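Local coordinates for PixA inclusion body protein (Burkholderia cenocepacia, PDB 4LZK), which is of unknown function but belongs to the PixA family of inclusion body proteins, so it may accumulate in intracellular protein inclusions, at residues 18-23 / 61-66; 28-33 / 50-55. All blocks are in the same frame, centred on the assembly; numbering follows the deposited sequence.

Contact 1 of 2, residues 18-23 / 61-66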
# COMPACT_ATOMS: atom_id res chain seq x y z
N GLN C 18 -14.06 -4.71 -21.12
CA GLN C 18 -12.60 -4.92 -21.06
C GLN C 18 -12.27 -6.42 -20.94
O GLN C 18 -13.14 -7.26 -20.65
CB GLN C 18 -12.02 -4.13 -19.87
CG GLN C 18 -12.35 -2.64 -19.85
CD GLN C 18 -11.73 -1.90 -21.04
OE1 GLN C 18 -10.57 -2.04 -21.31
NE2 GLN C 18 -12.52 -1.14 -21.76
N SER C 19 -11.04 -6.79 -21.29
CA SER C 19 -10.50 -8.14 -21.08
C SER C 19 -9.28 -8.02 -20.17
O SER C 19 -8.27 -7.49 -20.58
CB SER C 19 -10.02 -8.71 -22.37
OG SER C 19 -11.07 -8.61 -23.28
N ILE C 20 -9.42 -8.49 -18.95
CA ILE C 20 -8.47 -8.30 -17.90
C ILE C 20 -7.69 -9.60 -17.72
O ILE C 20 -8.24 -10.65 -17.66
CB ILE C 20 -9.22 -8.03 -16.61
CG1 ILE C 20 -10.10 -6.79 -16.81
CG2 ILE C 20 -8.22 -7.81 -15.50
CD1 ILE C 20 -11.20 -6.76 -15.74
N GLN C 21 -6.39 -9.51 -17.73
CA GLN C 21 -5.60 -10.65 -17.45
C GLN C 21 -5.19 -10.67 -16.00
O GLN C 21 -4.70 -9.66 -15.45
CB GLN C 21 -4.33 -10.58 -18.33
CG GLN C 21 -4.51 -10.55 -19.85
CD GLN C 21 -3.23 -10.00 -20.52
OE1 GLN C 21 -2.84 -8.82 -20.29
NE2 GLN C 21 -2.63 -10.78 -21.34
N ILE C 22 -5.28 -11.85 -15.37
CA ILE C 22 -4.98 -11.92 -13.99
C ILE C 22 -3.90 -13.00 -13.82
O ILE C 22 -4.07 -14.03 -14.39
CB ILE C 22 -6.23 -12.25 -13.10
CG1 ILE C 22 -7.36 -11.23 -13.23
CG2 ILE C 22 -5.81 -12.44 -11.66
CD1 ILE C 22 -8.66 -11.76 -12.61
N LEU C 23 -2.84 -12.73 -13.05
CA LEU C 23 -1.80 -13.69 -12.75
C LEU C 23 -1.70 -13.93 -11.26
O LEU C 23 -1.44 -12.99 -10.43
CB LEU C 23 -0.45 -13.28 -13.38
CG LEU C 23 0.66 -14.35 -13.31
CD1 LEU C 23 0.30 -15.54 -14.19
CD2 LEU C 23 1.98 -13.71 -13.69
N PRO C 61 -10.04 0.80 -17.80
CA PRO C 61 -10.92 1.82 -17.15
C PRO C 61 -12.00 1.18 -16.29
O PRO C 61 -12.66 0.27 -16.73
CB PRO C 61 -11.50 2.60 -18.34
CG PRO C 61 -10.52 2.35 -19.45
CD PRO C 61 -10.04 0.93 -19.27
N GLY C 62 -12.10 1.59 -15.04
CA GLY C 62 -13.10 1.09 -14.14
C GLY C 62 -12.69 -0.22 -13.46
O GLY C 62 -13.48 -0.86 -12.79
N VAL C 63 -11.44 -0.62 -13.65
CA VAL C 63 -10.92 -1.79 -13.03
C VAL C 63 -9.89 -1.35 -11.95
O VAL C 63 -9.06 -0.55 -12.24
CB VAL C 63 -10.24 -2.66 -14.09
CG1 VAL C 63 -9.57 -3.83 -13.44
CG2 VAL C 63 -11.27 -3.11 -15.10
N SER C 64 -9.96 -1.85 -10.73
CA SER C 64 -8.91 -1.55 -9.71
C SER C 64 -8.69 -2.80 -8.91
O SER C 64 -9.49 -3.72 -8.95
CB SER C 64 -9.34 -0.42 -8.78
OG SER C 64 -10.49 -0.79 -7.99
N SER C 65 -7.61 -2.83 -8.17
CA SER C 65 -7.35 -3.96 -7.28
C SER C 65 -6.31 -3.57 -6.29
O SER C 65 -5.74 -2.47 -6.37
CB SER C 65 -6.85 -5.16 -8.08
OG SER C 65 -5.51 -4.90 -8.49
N SER C 66 -6.03 -4.49 -5.37
CA SER C 66 -4.97 -4.33 -4.36
C SER C 66 -3.75 -5.05 -4.89
O SER C 66 -3.42 -6.17 -4.45
CB SER C 66 -5.38 -5.02 -3.03
OG SER C 66 -6.64 -4.54 -2.52
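Ile20 and Val63 point their side chains at each other and meet tip to tip. The touching atoms are Ile20 CD1 and Val63 CG2, 3.7 Å apart. The other branch of the valine stands a little farther off, with Val63 CG1 at 4.1 Å from Ile20 CD1. One methyl of the isoleucine therefore faces both methyls of the valine. The Ile20 side chain reaches across because CG1 lies anti to the carbonyl carbon (chi1 -59°) and CD1 then extends outward (chi2 161°). Both residues are buried. Asn57 and Asp80 touch both of them.

Gln18 and Pro61 meet differently. Their side chains cross at about a right angle. The chain of Gln18 is bent at chi2 (-64°), which brings its amide up against the CD corner of the proline ring. Pro61 CD takes the contact, 3.6 Å from Gln18 OE1 and 3.7 Å from Gln18 CD. This is van der Waals contact between an amide and a ring methylene. The amide is also held within its own arm of the chain, since Gln18 NE2 bonds to Ala16 O.

No hydrogen bond joins the two segments. The backbones stay well apart, with Ile20 CA and Val63 CA 8.5 Å from each other. Each segment makes its polar links to other parts. Gln18 and Ile20 pair with Lys81 through the backbone, and Pro61 O receives a bond from Asn77 ND2. On the far side of the loop, Ser64 OG bonds to Gln183 of the second subunit. Pro61 and Val63 pack on Gln18 and on Ile20 at the start of strand 19-26. They belong to a loop that passes from one beta-sheet to the other, and Ile20 also meets Leu76 of the second sheet.

Contact 2 of 2, residues 28-33 / 50-55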
# COMPACT_ATOMS: atom_id res chain seq x y z
N THR C 28 5.74 -21.10 -3.57
CA THR C 28 5.68 -22.52 -3.39
C THR C 28 6.60 -22.97 -2.26
O THR C 28 6.29 -23.89 -1.56
CB THR C 28 5.92 -23.30 -4.71
OG1 THR C 28 7.17 -22.91 -5.31
CG2 THR C 28 4.76 -23.09 -5.64
N ASN C 29 7.75 -22.31 -2.09
CA ASN C 29 8.64 -22.61 -0.95
C ASN C 29 7.98 -22.37 0.39
O ASN C 29 8.14 -23.14 1.34
CB ASN C 29 9.94 -21.87 -1.07
CG ASN C 29 10.83 -22.44 -2.19
OD1 ASN C 29 10.67 -23.60 -2.57
ND2 ASN C 29 11.73 -21.63 -2.72
N TYR C 30 7.23 -21.30 0.50
CA TYR C 30 6.51 -21.02 1.69
C TYR C 30 5.45 -22.09 1.98
O TYR C 30 5.30 -22.58 3.15
CB TYR C 30 5.86 -19.65 1.60
CG TYR C 30 5.07 -19.39 2.84
CD1 TYR C 30 5.65 -19.63 4.08
CD2 TYR C 30 3.73 -18.99 2.80
CE1 TYR C 30 4.94 -19.45 5.24
CE2 TYR C 30 3.02 -18.80 3.96
CZ TYR C 30 3.63 -19.03 5.18
OH TYR C 30 2.96 -18.85 6.38
N ILE C 31 4.71 -22.50 0.94
CA ILE C 31 3.70 -23.53 1.09
C ILE C 31 4.30 -24.85 1.59
O ILE C 31 3.79 -25.51 2.48
CB ILE C 31 3.03 -23.88 -0.29
CG1 ILE C 31 2.40 -22.66 -0.94
CG2 ILE C 31 1.96 -24.91 -0.12
CD1 ILE C 31 1.69 -21.85 -0.01
N LYS C 32 5.38 -25.23 0.97
CA LYS C 32 6.00 -26.51 1.27
C LYS C 32 6.49 -26.53 2.73
O LYS C 32 6.37 -27.56 3.40
CB LYS C 32 7.18 -26.80 0.30
CG LYS C 32 6.72 -27.33 -1.03
CD LYS C 32 7.86 -27.74 -1.99
CE LYS C 32 8.92 -26.68 -2.06
NZ LYS C 32 9.99 -26.92 -3.10
N ARG C 33 7.02 -25.41 3.21
CA ARG C 33 7.42 -25.29 4.62
C ARG C 33 6.22 -25.26 5.58
O ARG C 33 6.25 -25.82 6.66
CB ARG C 33 8.25 -24.01 4.87
CG ARG C 33 9.65 -24.04 4.29
CD ARG C 33 10.46 -22.84 4.77
NE ARG C 33 9.86 -21.60 4.32
CZ ARG C 33 10.15 -20.95 3.20
NH1 ARG C 33 11.05 -21.44 2.34
NH2 ARG C 33 9.52 -19.82 2.94
N SER C 50 -4.14 -16.38 1.96
CA SER C 50 -3.82 -15.55 0.81
C SER C 50 -2.46 -14.88 0.97
O SER C 50 -1.90 -14.36 0.05
CB SER C 50 -4.93 -14.49 0.60
OG SER C 50 -5.00 -13.70 1.76
N THR C 51 -1.92 -14.98 2.16
CA THR C 51 -0.60 -14.50 2.51
C THR C 51 0.54 -15.25 1.73
O THR C 51 1.68 -14.75 1.53
CB THR C 51 -0.54 -14.73 4.03
OG1 THR C 51 -0.16 -13.55 4.69
CG2 THR C 51 0.26 -15.83 4.37
N ALA C 52 0.22 -16.44 1.27
CA ALA C 52 1.16 -17.30 0.57
C ALA C 52 1.28 -17.01 -0.92
O ALA C 52 1.97 -17.72 -1.63
CB ALA C 52 0.69 -18.73 0.73
N LEU C 53 0.59 -16.01 -1.42
CA LEU C 53 0.65 -15.78 -2.81
C LEU C 53 0.43 -14.32 -3.10
O LEU C 53 0.15 -13.55 -2.20
CB LEU C 53 -0.35 -16.67 -3.56
CG LEU C 53 -1.83 -16.33 -3.25
CD1 LEU C 53 -2.57 -16.15 -4.56
CD2 LEU C 53 -2.42 -17.47 -2.46
N PHE C 54 0.54 -13.93 -4.35
CA PHE C 54 0.33 -12.55 -4.79
C PHE C 54 -0.59 -12.61 -6.04
O PHE C 54 -0.48 -13.54 -6.84
CB PHE C 54 1.66 -11.97 -5.17
CG PHE C 54 2.72 -12.11 -4.13
CD1 PHE C 54 2.77 -11.23 -3.07
CD2 PHE C 54 3.68 -13.09 -4.21
CE1 PHE C 54 3.78 -11.32 -2.09
CE2 PHE C 54 4.70 -13.19 -3.23
CZ PHE C 54 4.74 -12.30 -2.19
N MSE C 55 -1.45 -11.66 -6.23
CA MSE C 55 -2.32 -11.65 -7.45
C MSE C 55 -2.15 -10.29 -8.11
O MSE C 55 -2.11 -9.30 -7.44
CB MSE C 55 -3.77 -11.88 -7.11
CG MSE C 55 -4.07 -13.35 -6.79
SE MSE C 55 -5.97 -13.71 -6.44
CE MSE C 55 -6.51 -13.85 -8.27
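Ala52 CB touches two neighbouring side chains of the short helix 28-34. Ile31 CD1 lies 3.4 Å from Ala52 CB, closer than carbons usually pack. Tyr30 CD2 is 3.7 Å from Ala52 CB. The alanine methyl comes to the edge of the tyrosine ring, near its plane. It does not lie over a face. Tyr30 CE2 is 4.1 Å from Thr51 CG2, which approaches the ring obliquely.

The torsions explain how the helix reaches over. Tyr30 has CG anti to its own backbone N (chi1 178°), and its CB points toward the 3-10 turn. The CB of Ile31 does not point there. A bend at chi2 (-43°) swings CD1 across to the alanine.

The next shell fixes these groups. The Ile31 side chain is also packed against Ile48, Leu164 and Phe178. At the start of the helix, Asp27 OD1 accepts a bond from Tyr30 N. Asp27 also shares a backbone hydrogen bond with Ala52, which ties the beginning of the helix to the turn 50-52. Asp95 holds the helix on another side, through a bond with Thr28 OG1 and a salt bridge with Lys32 NZ. The Tyr30 hydroxyl reaches out of the chain. It forms a hydrogen bond with Tyr30 OH of the fourth subunit, and that same tyrosine packs on Thr51.

Across the two segments the contact is wholly apolar, with no hydrogen bond. Within it the hold is probably hydrophobic and a matter of fit around the buried Ala52 and Ile31, while the backbone bond of Asp27 with Ala52 joins the two parts just outside it. The polar end of Tyr30 serves a different task: it joins two subunits, while the ring edge packs within its own chain.

How the contacts relate
The centres of contacts 1 and 2 lie 22 Å apart, and each is about 13 Å from the centre of the chain. Along the sequence contact 2 is nested inside contact 1: the order is 18-23, 28-33, 50-55, 61-66. Strand 19-26 runs from contact 1 to helix 28-34 of contact 2. Strands 19-26 and 53-57 are antiparallel neighbours in one mixed sheet, so each contact has one segment on this pair of strands, of which 53-57 is outermost within the chain. They touch directly where Ile22 CG2 meets Met55 CE at 3.7 Å. Segments of both contacts also reach the third subunit, so both lie beside the same subunit interface of the six-chain assembly.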